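Side-chain contacts in colicin-D (Escherichia coli, PDB 5ZNM), which kills Escherichia coli and closely related bacteria by inhibiting protein synthesis, and is seen here as its central domain joined to its C-terminal tRNase domain: residues L124-S129 with G155-S160; P205-L210 with V279-P284; E326-K331 with V357-N362; E36-V41 with P228-P233. All blocks are in the same frame, centred on the assembly; numbering follows the deposited sequence.

Contact 1: residues L124-S129 with G155-S160; sequences LEAMFS and GQLINS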
loop_
_atom_site.group_PDB
_atom_site.type_symbol
_atom_site.label_atom_id
_atom_site.label_comp_id
_atom_site.label_asym_id
_atom_site.label_seq_id
_atom_site.Cartn_x
_atom_site.Cartn_y
_atom_site.Cartn_z
ATOM N N LEU A 124 22.312 -3.812 14.142
ATOM C CA LEU A 124 21.150 -3.560 13.297
ATOM C C LEU A 124 20.690 -4.859 12.641
ATOM O O LEU A 124 21.455 -5.487 11.902
ATOM C CB LEU A 124 21.520 -2.503 12.253
ATOM C CG LEU A 124 20.595 -1.944 11.177
ATOM C CD1 LEU A 124 20.516 -2.867 9.964
ATOM C CD2 LEU A 124 19.210 -1.645 11.747
ATOM N N GLU A 125 19.445 -5.259 12.900
ATOM C CA GLU A 125 18.861 -6.438 12.272
ATOM C C GLU A 125 17.642 -6.028 11.448
ATOM O O GLU A 125 17.039 -4.976 11.678
ATOM C CB GLU A 125 18.487 -7.504 13.323
ATOM C CG GLU A 125 19.689 -7.955 14.206
ATOM C CD GLU A 125 19.408 -9.238 15.001
ATOM O OE1 GLU A 125 18.273 -9.740 14.955
ATOM O OE2 GLU A 125 20.323 -9.759 15.661
ATOM N N ALA A 126 17.279 -6.875 10.477
ATOM C CA ALA A 126 16.239 -6.537 9.510
ATOM C C ALA A 126 15.403 -7.762 9.162
ATOM O O ALA A 126 15.856 -8.907 9.259
ATOM C CB ALA A 126 16.829 -5.934 8.226
ATOM N N MET A 127 14.181 -7.496 8.696
ATOM C CA MET A 127 13.185 -8.541 8.506
ATOM C C MET A 127 12.251 -8.104 7.389
ATOM O O MET A 127 11.701 -7.002 7.438
ATOM C CB MET A 127 12.403 -8.787 9.802
ATOM C CG MET A 127 11.330 -9.862 9.706
ATOM S SD MET A 127 10.605 -10.223 11.333
ATOM C CE MET A 127 9.923 -8.620 11.728
ATOM N N PHE A 128 12.104 -8.954 6.382
ATOM C CA PHE A 128 11.286 -8.673 5.209
ATOM C C PHE A 128 10.247 -9.773 5.070
ATOM O O PHE A 128 10.567 -10.954 5.233
ATOM C CB PHE A 128 12.156 -8.603 3.944
ATOM C CG PHE A 128 11.402 -8.191 2.707
ATOM C CD1 PHE A 128 11.031 -6.869 2.511
ATOM C CD2 PHE A 128 11.061 -9.124 1.745
ATOM C CE1 PHE A 128 10.329 -6.487 1.367
ATOM C CE2 PHE A 128 10.360 -8.743 0.597
ATOM C CZ PHE A 128 9.995 -7.430 0.415
ATOM N N SER A 129 8.999 -9.400 4.789
ATOM C CA SER A 129 7.943 -10.406 4.791
ATOM C C SER A 129 6.894 -10.073 3.744
ATOM O O SER A 129 6.630 -8.901 3.455
ATOM C CB SER A 129 7.275 -10.535 6.166
ATOM O OG SER A 129 6.740 -9.289 6.569
ATOM N N GLY A 155 14.854 -16.434 0.359
ATOM C CA GLY A 155 15.362 -15.081 0.448
ATOM C C GLY A 155 16.276 -14.901 1.642
ATOM O O GLY A 155 16.165 -15.608 2.648
ATOM N N GLN A 156 17.180 -13.933 1.522
ATOM C CA GLN A 156 18.115 -13.581 2.577
ATOM C C GLN A 156 18.409 -12.091 2.495
ATOM O O GLN A 156 18.681 -11.575 1.404
ATOM C CB GLN A 156 19.403 -14.393 2.434
ATOM C CG GLN A 156 20.615 -13.727 3.001
ATOM C CD GLN A 156 21.745 -14.687 3.194
ATOM O OE1 GLN A 156 22.461 -15.026 2.253
ATOM N NE2 GLN A 156 21.911 -15.147 4.426
ATOM N N LEU A 157 18.338 -11.399 3.632
ATOM C CA LEU A 157 18.694 -9.987 3.693
ATOM C C LEU A 157 20.190 -9.850 3.952
ATOM O O LEU A 157 20.745 -10.539 4.812
ATOM C CB LEU A 157 17.906 -9.262 4.778
ATOM C CG LEU A 157 16.464 -8.917 4.431
ATOM C CD1 LEU A 157 15.776 -8.320 5.642
ATOM C CD2 LEU A 157 16.408 -7.951 3.260
ATOM N N ILE A 158 20.838 -8.962 3.203
ATOM C CA ILE A 158 22.284 -8.790 3.268
ATOM C C ILE A 158 22.602 -7.306 3.294
ATOM O O ILE A 158 21.726 -6.452 3.143
ATOM C CB ILE A 158 23.020 -9.454 2.088
ATOM C CG1 ILE A 158 22.676 -8.732 0.790
ATOM C CG2 ILE A 158 22.679 -10.910 1.993
ATOM C CD1 ILE A 158 23.471 -9.217 -0.395
ATOM N N ASN A 159 23.883 -7.007 3.517
ATOM C CA ASN A 159 24.408 -5.654 3.435
ATOM C C ASN A 159 25.354 -5.658 2.249
ATOM O O ASN A 159 26.384 -6.338 2.281
ATOM C CB ASN A 159 25.156 -5.245 4.702
ATOM C CG ASN A 159 24.260 -5.120 5.910
ATOM O OD1 ASN A 159 24.752 -4.963 7.025
ATOM N ND2 ASN A 159 22.942 -5.178 5.703
ATOM N N SER A 160 25.011 -4.915 1.206
ATOM C CA SER A 160 25.862 -4.827 0.021
ATOM C C SER A 160 26.146 -3.358 -0.254
ATOM O O SER A 160 25.268 -2.636 -0.735
ATOM C CB SER A 160 25.212 -5.497 -1.182
ATOM O OG SER A 160 26.093 -5.472 -2.292
HETATM O O HOH W 1 21.214 -5.637 8.457
#
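Leu157 meets Ala126, Met127 and Phe128 through one methyl, CD1. Its side chain leaves strand 155-160 with CG anti to the carbonyl carbon (chi1 -78°) and then runs out fully extended, which carries CD1 across to the backbone of 126-129 and lays it over the flat face of the peptide between Ala126 and Met127. There the methyl lies 3.5 Å from Met127 N and 3.6 Å from Ala126 C, about as near as a methyl normally comes to a peptide. Two side chains flank that spot: Leu157 CD1 is 3.7 Å from Ala126 CB and 4.0 Å from Phe128 CB. Phe128 offers its CB and not its ring, because CG stands anti to the backbone N (chi1 -175°) and takes the aromatic group off elsewhere. Further along, a water accepts from Asn159 ND2 at 3.3 Å and makes a weak bond to Leu124 O, a loose polar bridge beside the apolar one. The same Asn159 ND2 also donates to Ile158 O at 3.1 Å, from above the carbonyl plane, while its OD1 takes Gly288 N, so the amide is tied down at both ends.

The two strands belong to different antiparallel sheets of the central domain. Their axes pass 7.8 Å apart with the directions 145° from each other, too far for backbone pairing. Strand 126-131 runs between 56-61 and 274-281, and strand 153-160 is the border of its own sheet; its neighbour 163-170 adds Leu164 against Ala126 and Leu166 against Phe128.

Contact 2: residues P205-L210 with V279-P284; sequences PSRTIL and VMLNDP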
loop_
_atom_site.group_PDB
_atom_site.type_symbol
_atom_site.label_atom_id
_atom_site.label_comp_id
_atom_site.label_asym_id
_atom_site.label_seq_id
_atom_site.Cartn_x
_atom_site.Cartn_y
_atom_site.Cartn_z
ATOM N N PRO A 205 22.446 -15.798 18.614
ATOM C CA PRO A 205 21.582 -16.438 19.621
ATOM C C PRO A 205 20.173 -16.652 19.090
ATOM O O PRO A 205 19.863 -16.229 17.969
ATOM C CB PRO A 205 21.556 -15.417 20.773
ATOM C CG PRO A 205 21.800 -14.089 20.049
ATOM C CD PRO A 205 22.776 -14.412 18.983
ATOM N N SER A 206 19.314 -17.299 19.875
ATOM C CA SER A 206 17.900 -17.373 19.554
ATOM C C SER A 206 17.361 -15.972 19.330
ATOM O O SER A 206 17.784 -15.021 19.988
ATOM C CB SER A 206 17.108 -18.043 20.687
ATOM O OG SER A 206 17.723 -19.261 21.101
ATOM N N ARG A 207 16.407 -15.850 18.407
ATOM C CA ARG A 207 15.876 -14.554 17.998
ATOM C C ARG A 207 14.392 -14.507 18.323
ATOM O O ARG A 207 13.618 -15.353 17.857
ATOM C CB ARG A 207 16.111 -14.324 16.508
ATOM C CG ARG A 207 16.388 -12.876 16.074
ATOM C CD ARG A 207 15.920 -11.822 17.058
ATOM N NE ARG A 207 16.514 -10.516 16.775
ATOM C CZ ARG A 207 15.994 -9.352 17.159
ATOM N NH1 ARG A 207 14.845 -9.314 17.834
ATOM N NH2 ARG A 207 16.621 -8.224 16.864
ATOM N N THR A 208 13.996 -13.503 19.092
ATOM C CA THR A 208 12.593 -13.216 19.357
ATOM C C THR A 208 12.034 -12.237 18.323
ATOM O O THR A 208 12.631 -11.184 18.082
ATOM C CB THR A 208 12.461 -12.619 20.749
ATOM O OG1 THR A 208 12.829 -13.607 21.722
ATOM C CG2 THR A 208 11.041 -12.134 20.970
ATOM N N ILE A 209 10.891 -12.574 17.725
ATOM C CA ILE A 209 10.181 -11.666 16.823
ATOM C C ILE A 209 8.818 -11.410 17.430
ATOM O O ILE A 209 8.119 -12.359 17.791
ATOM C CB ILE A 209 10.043 -12.250 15.405
ATOM C CG1 ILE A 209 11.424 -12.454 14.780
ATOM C CG2 ILE A 209 9.178 -11.342 14.517
ATOM C CD1 ILE A 209 11.423 -13.505 13.712
ATOM N N LEU A 210 8.475 -10.139 17.601
ATOM C CA LEU A 210 7.174 -9.762 18.138
ATOM C C LEU A 210 6.149 -9.709 17.010
ATOM O O LEU A 210 6.480 -9.399 15.865
ATOM C CB LEU A 210 7.262 -8.398 18.828
ATOM C CG LEU A 210 8.226 -8.324 20.011
ATOM C CD1 LEU A 210 8.330 -6.905 20.541
ATOM C CD2 LEU A 210 7.793 -9.271 21.116
ATOM N N VAL A 279 8.795 -15.015 5.737
ATOM C CA VAL A 279 9.555 -14.020 6.476
ATOM C C VAL A 279 11.043 -14.334 6.328
ATOM O O VAL A 279 11.454 -15.496 6.436
ATOM C CB VAL A 279 9.132 -13.996 7.958
ATOM C CG1 VAL A 279 9.903 -12.925 8.711
ATOM C CG2 VAL A 279 7.613 -13.756 8.074
ATOM N N MET A 280 11.842 -13.305 6.053
ATOM C CA MET A 280 13.274 -13.462 5.798
ATOM C C MET A 280 14.036 -12.510 6.699
ATOM O O MET A 280 13.646 -11.350 6.854
ATOM C CB MET A 280 13.635 -13.158 4.325
ATOM C CG MET A 280 12.993 -14.065 3.300
ATOM S SD MET A 280 12.698 -13.249 1.716
ATOM C CE MET A 280 11.008 -12.675 1.866
ATOM N N LEU A 281 15.129 -12.992 7.284
ATOM C CA LEU A 281 15.920 -12.190 8.196
ATOM C C LEU A 281 17.313 -11.969 7.618
ATOM O O LEU A 281 17.724 -12.622 6.655
ATOM C CB LEU A 281 16.014 -12.838 9.585
ATOM C CG LEU A 281 14.963 -12.382 10.605
ATOM C CD1 LEU A 281 13.653 -13.059 10.341
ATOM C CD2 LEU A 281 15.416 -12.638 12.038
ATOM N N ASN A 282 18.014 -10.992 8.180
ATOM C CA ASN A 282 19.388 -10.759 7.755
ATOM C C ASN A 282 20.267 -11.950 8.112
ATOM O O ASN A 282 20.065 -12.627 9.129
ATOM C CB ASN A 282 19.961 -9.494 8.409
ATOM C CG ASN A 282 19.943 -9.562 9.918
ATOM O OD1 ASN A 282 18.898 -9.339 10.538
ATOM N ND2 ASN A 282 21.098 -9.870 10.524
ATOM N N ASP A 283 21.251 -12.196 7.255
ATOM C CA ASP A 283 22.368 -13.062 7.608
ATOM C C ASP A 283 22.950 -12.631 8.956
ATOM O O ASP A 283 23.122 -11.431 9.192
ATOM C CB ASP A 283 23.440 -12.970 6.516
ATOM C CG ASP A 283 24.534 -14.021 6.659
ATOM O OD1 ASP A 283 25.268 -14.009 7.672
ATOM O OD2 ASP A 283 24.684 -14.841 5.730
ATOM N N PRO A 284 23.266 -13.571 9.866
ATOM C CA PRO A 284 23.846 -13.170 11.159
ATOM C C PRO A 284 25.067 -12.284 11.016
ATOM O O PRO A 284 25.349 -11.466 11.901
ATOM C CB PRO A 284 24.213 -14.513 11.809
ATOM C CG PRO A 284 23.329 -15.497 11.172
ATOM C CD PRO A 284 23.066 -15.027 9.780
#
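Leu281 splits its two methyls between Ile209 and Arg207, and these touches make up the apolar part of the contact. Ile209 and Leu281 reach toward each other tip to tip, with Ile209 CD1 4.1 Å from Leu281 CD1. Arg207 crosses the leucine at a slant and gives only aliphatic carbon: its CG lies 4.2 Å from Leu281 CD2. Around this small cluster Phe262 packs on both Ile209 and Leu281, and Leu198 on all three residues.

The polar bonds of Arg207 and Asn282 are made within their own segments or with residues outside the two. A sharp bend at chi2 (-21°) swings the guanidinium of Arg207 back beside its own strand, where NH1 donates to Thr208 O at 2.9 Å, in the carbonyl plane and with a C=O...N angle of 159°. NE forms a salt bridge with Glu125, and NH2 bonds to Gly46 O. Asn282, just past the end of strand 279-281, turns its ND2 onto Asp283 O at 2.9 Å, from above the carbonyl plane, and receives Ala126 N on its OD1.

Strand 207-210 and strand 279-281 come from two different sheets of the central domain, and between them the attraction is purely van der Waals and hydrophobic. The charged end of Arg207 lies turned away from Leu281, held by bonds through all three of its nitrogens, so the arginine lends the contact its aliphatic stem while its charge is answered by Glu125.

Contact 3: residues E326-K331 with V357-N362; sequences EHLSDK and VIIKSN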
loop_
_atom_site.group_PDB
_atom_site.type_symbol
_atom_site.label_atom_id
_atom_site.label_comp_id
_atom_site.label_asym_id
_atom_site.label_seq_id
_atom_site.Cartn_x
_atom_site.Cartn_y
_atom_site.Cartn_z
ATOM N N GLU A 326 34.805 -8.665 20.604
ATOM C CA GLU A 326 35.501 -8.791 21.891
ATOM C C GLU A 326 36.464 -7.626 22.120
ATOM O O GLU A 326 36.589 -7.118 23.247
ATOM C CB GLU A 326 36.257 -10.128 21.965
ATOM C CG GLU A 326 35.333 -11.367 22.087
ATOM C CD GLU A 326 36.080 -12.709 22.027
ATOM O OE1 GLU A 326 37.331 -12.720 22.114
ATOM O OE2 GLU A 326 35.408 -13.758 21.875
ATOM N N HIS A 327 37.171 -7.209 21.064
ATOM C CA HIS A 327 38.041 -6.038 21.142
ATOM C C HIS A 327 37.240 -4.786 21.490
ATOM O O HIS A 327 37.614 -4.021 22.389
ATOM C CB HIS A 327 38.774 -5.854 19.800
ATOM C CG HIS A 327 39.487 -4.546 19.660
ATOM N ND1 HIS A 327 40.794 -4.363 20.064
ATOM C CD2 HIS A 327 39.091 -3.365 19.123
ATOM C CE1 HIS A 327 41.166 -3.125 19.793
ATOM N NE2 HIS A 327 40.153 -2.498 19.224
ATOM N N LEU A 328 36.123 -4.564 20.795
ATOM C CA LEU A 328 35.344 -3.356 21.049
ATOM C C LEU A 328 34.663 -3.372 22.407
ATOM O O LEU A 328 34.343 -2.301 22.932
ATOM C CB LEU A 328 34.295 -3.160 19.964
ATOM C CG LEU A 328 34.830 -2.838 18.566
ATOM C CD1 LEU A 328 33.664 -2.871 17.590
ATOM C CD2 LEU A 328 35.545 -1.476 18.529
ATOM N N SER A 329 34.436 -4.554 22.985
ATOM C CA SER A 329 33.767 -4.651 24.283
ATOM C C SER A 329 34.737 -4.616 25.447
ATOM O O SER A 329 34.307 -4.417 26.589
ATOM C CB SER A 329 32.948 -5.946 24.380
ATOM O OG SER A 329 31.948 -5.980 23.375
ATOM N N ASP A 330 36.022 -4.830 25.182
ATOM C CA ASP A 330 37.018 -4.884 26.243
ATOM C C ASP A 330 37.044 -3.548 26.972
ATOM O O ASP A 330 37.039 -2.482 26.348
ATOM C CB ASP A 330 38.380 -5.230 25.635
ATOM C CG ASP A 330 39.504 -5.330 26.662
ATOM O OD1 ASP A 330 39.503 -4.618 27.688
ATOM O OD2 ASP A 330 40.430 -6.126 26.416
ATOM N N LYS A 331 37.028 -3.611 28.306
ATOM C CA LYS A 331 36.974 -2.389 29.099
ATOM C C LYS A 331 38.210 -1.524 28.897
ATOM O O LYS A 331 38.146 -0.306 29.099
ATOM C CB LYS A 331 36.814 -2.733 30.581
ATOM C CG LYS A 331 38.039 -3.429 31.163
ATOM C CD LYS A 331 37.986 -3.488 32.680
ATOM C CE LYS A 331 39.237 -4.135 33.245
ATOM N NZ LYS A 331 38.954 -4.786 34.554
ATOM N N VAL A 357 40.856 -1.103 15.700
ATOM C CA VAL A 357 39.721 -1.390 14.823
ATOM C C VAL A 357 39.166 -0.049 14.355
ATOM O O VAL A 357 38.971 0.859 15.173
ATOM C CB VAL A 357 38.630 -2.221 15.527
ATOM C CG1 VAL A 357 37.322 -2.210 14.705
ATOM C CG2 VAL A 357 39.129 -3.676 15.785
ATOM N N ILE A 358 38.952 0.085 13.038
ATOM C CA ILE A 358 38.452 1.318 12.427
ATOM C C ILE A 358 36.959 1.195 12.169
ATOM O O ILE A 358 36.516 0.270 11.479
ATOM C CB ILE A 358 39.175 1.637 11.108
ATOM C CG1 ILE A 358 40.695 1.629 11.271
ATOM C CG2 ILE A 358 38.641 3.006 10.513
ATOM C CD1 ILE A 358 41.413 1.498 9.920
ATOM N N ILE A 359 36.197 2.175 12.645
ATOM C CA ILE A 359 34.761 2.267 12.415
ATOM C C ILE A 359 34.500 3.530 11.602
ATOM O O ILE A 359 34.902 4.624 12.009
ATOM C CB ILE A 359 33.976 2.310 13.740
ATOM C CG1 ILE A 359 34.350 1.125 14.632
ATOM C CG2 ILE A 359 32.470 2.311 13.472
ATOM C CD1 ILE A 359 33.961 -0.215 14.051
ATOM N N LYS A 360 33.827 3.384 10.461
ATOM C CA LYS A 360 33.479 4.555 9.661
ATOM C C LYS A 360 32.440 5.419 10.379
ATOM O O LYS A 360 31.779 5.000 11.334
ATOM C CB LYS A 360 32.923 4.143 8.307
ATOM C CG LYS A 360 33.919 3.533 7.338
ATOM C CD LYS A 360 33.147 2.649 6.363
ATOM C CE LYS A 360 33.668 2.751 4.949
ATOM N NZ LYS A 360 32.553 2.531 3.978
ATOM N N SER A 361 32.276 6.642 9.873
ATOM C CA SER A 361 31.343 7.566 10.500
ATOM C C SER A 361 29.918 7.026 10.474
ATOM O O SER A 361 29.125 7.334 11.370
ATOM C CB SER A 361 31.416 8.925 9.813
ATOM O OG SER A 361 31.220 8.758 8.429
ATOM N N ASN A 362 29.577 6.206 9.477
ATOM C CA ASN A 362 28.251 5.601 9.437
ATOM C C ASN A 362 28.128 4.377 10.342
ATOM O O ASN A 362 27.064 3.752 10.363
ATOM C CB ASN A 362 27.865 5.236 7.993
ATOM C CG ASN A 362 28.771 4.182 7.381
ATOM O OD1 ASN A 362 29.627 3.609 8.053
ATOM N ND2 ASN A 362 28.579 3.917 6.096
#
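Leu328, in the last turn of helix 314-329, and Val357 of strand 355-359 bring their backbones within 7.9 Å, measured between CA atoms, so the helix end lies one layer of side chains from the strand. Four side chains make up that layer. His327 and Val357 slide past each other in opposite directions, and Val357 CG2 comes within 3.4 Å of His327 CD2, meeting the imidazole obliquely. The ring gets there because CG is anti to the backbone N (chi1 169°), which sends it out from the helix toward the sheet. Its NE2 is hydrogen-bonded to Tyr348 O on the adjoining strand 346-349, a bond that should restrict the rotation of the ring and keep CD2 beside the valine.

This is a helix packed on an antiparallel sheet, 334-335, 346-349, 355-359 and 365-370 in that order, within the colicin D tRNase domain. Val357 and Ile359, two residues apart, both direct their side chains at the helix, whereas Ile358 between them points to the other face and packs on Leu366 and Trp369. Leu328 bridges the pair with its two methyls: CD2 is 4.3 Å from Val357 CG1, and CD1 is 4.4 Å from Ile359 CD1. Tyr348 packs on both Leu328 and Ile359. Where the helix gives out, Asp330 OD2 is hydrogen-bonded to a glycerol, probably from the crystallisation liquor, and a glycerol also lies about 4 Å from the side chain of His327.

Contact 4: residues E36-V41 with P228-P233; sequences ERANSV and PVPVTP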
loop_
_atom_site.group_PDB
_atom_site.type_symbol
_atom_site.label_atom_id
_atom_site.label_comp_id
_atom_site.label_asym_id
_atom_site.label_seq_id
_atom_site.Cartn_x
_atom_site.Cartn_y
_atom_site.Cartn_z
ATOM N N GLU A 36 -0.204 -0.399 27.242
ATOM C CA GLU A 36 1.037 0.182 27.722
ATOM C C GLU A 36 2.156 -0.850 27.743
ATOM O O GLU A 36 3.285 -0.566 27.325
ATOM C CB GLU A 36 0.826 0.760 29.117
ATOM C CG GLU A 36 -0.201 1.855 29.174
ATOM C CD GLU A 36 0.135 2.888 30.223
ATOM O OE1 GLU A 36 -0.618 2.993 31.213
ATOM O OE2 GLU A 36 1.154 3.586 30.055
ATOM N N ARG A 37 1.872 -2.052 28.254
ATOM C CA ARG A 37 2.910 -3.075 28.293
ATOM C C ARG A 37 3.310 -3.488 26.885
ATOM O O ARG A 37 4.495 -3.710 26.607
ATOM C CB ARG A 37 2.434 -4.280 29.106
ATOM C CG ARG A 37 2.127 -3.951 30.565
ATOM C CD ARG A 37 1.893 -5.203 31.407
ATOM N NE ARG A 37 0.665 -5.909 31.070
ATOM C CZ ARG A 37 -0.421 -5.927 31.839
ATOM N NH1 ARG A 37 -0.434 -5.278 32.995
ATOM N NH2 ARG A 37 -1.493 -6.601 31.452
ATOM N N ALA A 38 2.340 -3.556 25.970
ATOM C CA ALA A 38 2.659 -3.930 24.599
ATOM C C ALA A 38 3.516 -2.863 23.929
ATOM O O ALA A 38 4.477 -3.185 23.215
ATOM C CB ALA A 38 1.367 -4.189 23.815
ATOM N N ASN A 39 3.218 -1.588 24.191
ATOM C CA ASN A 39 3.990 -0.522 23.567
ATOM C C ASN A 39 5.399 -0.440 24.145
ATOM O O ASN A 39 6.357 -0.209 23.400
ATOM C CB ASN A 39 3.268 0.815 23.717
ATOM C CG ASN A 39 2.097 0.954 22.763
ATOM O OD1 ASN A 39 1.977 0.216 21.775
ATOM N ND2 ASN A 39 1.222 1.903 23.056
ATOM N N SER A 40 5.548 -0.624 25.463
ATOM C CA SER A 40 6.886 -0.737 26.057
ATOM C C SER A 40 7.723 -1.783 25.338
ATOM O O SER A 40 8.880 -1.538 24.976
ATOM C CB SER A 40 6.797 -1.111 27.543
ATOM O OG SER A 40 6.465 -0.011 28.367
ATOM N N VAL A 41 7.147 -2.969 25.145
ATOM C CA VAL A 41 7.908 -4.103 24.635
ATOM C C VAL A 41 8.288 -3.896 23.170
ATOM O O VAL A 41 9.384 -4.280 22.744
ATOM C CB VAL A 41 7.100 -5.394 24.862
ATOM C CG1 VAL A 41 7.564 -6.493 23.964
ATOM C CG2 VAL A 41 7.219 -5.824 26.316
ATOM N N PRO A 228 -8.196 1.285 22.506
ATOM C CA PRO A 228 -6.750 1.084 22.713
ATOM C C PRO A 228 -6.226 -0.129 21.952
ATOM O O PRO A 228 -6.807 -1.214 21.995
ATOM C CB PRO A 228 -6.629 0.897 24.231
ATOM C CG PRO A 228 -7.901 1.547 24.801
ATOM C CD PRO A 228 -8.944 1.268 23.779
ATOM N N VAL A 229 -5.120 0.074 21.240
ATOM C CA VAL A 229 -4.392 -1.017 20.575
ATOM C C VAL A 229 -2.908 -0.703 20.635
ATOM O O VAL A 229 -2.511 0.458 20.729
ATOM C CB VAL A 229 -4.815 -1.202 19.093
ATOM C CG1 VAL A 229 -6.311 -1.585 18.929
ATOM C CG2 VAL A 229 -4.460 0.054 18.258
ATOM N N PRO A 230 -2.067 -1.746 20.586
ATOM C CA PRO A 230 -0.624 -1.493 20.461
ATOM C C PRO A 230 -0.341 -0.798 19.146
ATOM O O PRO A 230 -1.001 -1.043 18.134
ATOM C CB PRO A 230 -0.002 -2.897 20.492
ATOM C CG PRO A 230 -1.086 -3.806 21.000
ATOM C CD PRO A 230 -2.367 -3.183 20.540
ATOM N N VAL A 231 0.657 0.071 19.161
ATOM C CA VAL A 231 1.039 0.819 17.968
ATOM C C VAL A 231 2.465 0.412 17.620
ATOM O O VAL A 231 3.399 0.648 18.397
ATOM C CB VAL A 231 0.896 2.330 18.170
ATOM C CG1 VAL A 231 1.500 3.088 16.991
ATOM C CG2 VAL A 231 -0.601 2.681 18.272
ATOM N N THR A 232 2.621 -0.252 16.489
ATOM C CA THR A 232 3.954 -0.636 16.032
ATOM C C THR A 232 4.718 0.601 15.568
ATOM O O THR A 232 4.153 1.430 14.836
ATOM C CB THR A 232 3.838 -1.644 14.892
ATOM O OG1 THR A 232 3.053 -2.758 15.325
ATOM C CG2 THR A 232 5.222 -2.131 14.456
ATOM N N PRO A 233 5.971 0.790 15.993
ATOM C CA PRO A 233 6.738 1.947 15.508
ATOM C C PRO A 233 6.863 1.890 13.996
ATOM O O PRO A 233 7.134 0.837 13.423
ATOM C CB PRO A 233 8.098 1.791 16.202
ATOM C CG PRO A 233 7.765 1.029 17.458
ATOM C CD PRO A 233 6.685 0.066 17.059
#
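Ala38 and Asn39 on helix 32-42 receive Pro230 and Val231 from an extended, proline-rich run in the long loop between strands 207-212 and 243-244: a partly buried helix-to-loop contact that sets a helix near the N-terminus of the chain against a loop nearly 190 residues later. One half of it is apolar. Ala38 CB sits 3.8 Å from Pro230 CG, and Tyr30 and Met42 pack on the same proline, so its ring is well enclosed.

The other half is a single well-formed hydrogen bond. Asn39 has CG anti to the carbonyl carbon (chi1 -76°), which lifts its amide from the helix surface to the loop backbone. Val231 N donates to Asn39 OD1 at 2.9 Å, nearly straight at 170°, and arrives in the carbonyl plane on a lone pair. The side-chain oxygen thus satisfies a backbone N-H of the loop, and the bond pins the loop backbone at Val231 to the helix.

Within the long loop itself, Gln216 grips the run twice: its NE2 donates to Pro230 O and its OE1 accepts from Thr232 N. Before the proline, Val229 turns its side chain away from the helix and packs on Ala270 of the second subunit. Besides taking the amide hydrogen of Val231, Asn39 OD1 also lies 3.4 Å from Pro230 CA.

In the fold
Contacts 1 and 2 are neighbours in the central domain, their centres 9 Å apart, and share a sheet in which strands 126-131 and 274-281 are adjacent. Phe128 O and Met280 N, 2.8 Å apart, probably make one of the backbone bonds between them, and the Glu125-Arg207 salt bridge also joins the two contacts (OE1 to NE 2.6 Å). Contact 4 touches contact 2 where Leu210 CD1 packs 3.5 Å from Val41 CG1; along the chain these two interlock, while contact 1 is nested inside the loop that contact 4 closes. Contact 3 stands apart in the tRNase domain, its centre about 23 Å from that of contact 1 and about 33 Å from that of contact 4, with glycerol bound beside it.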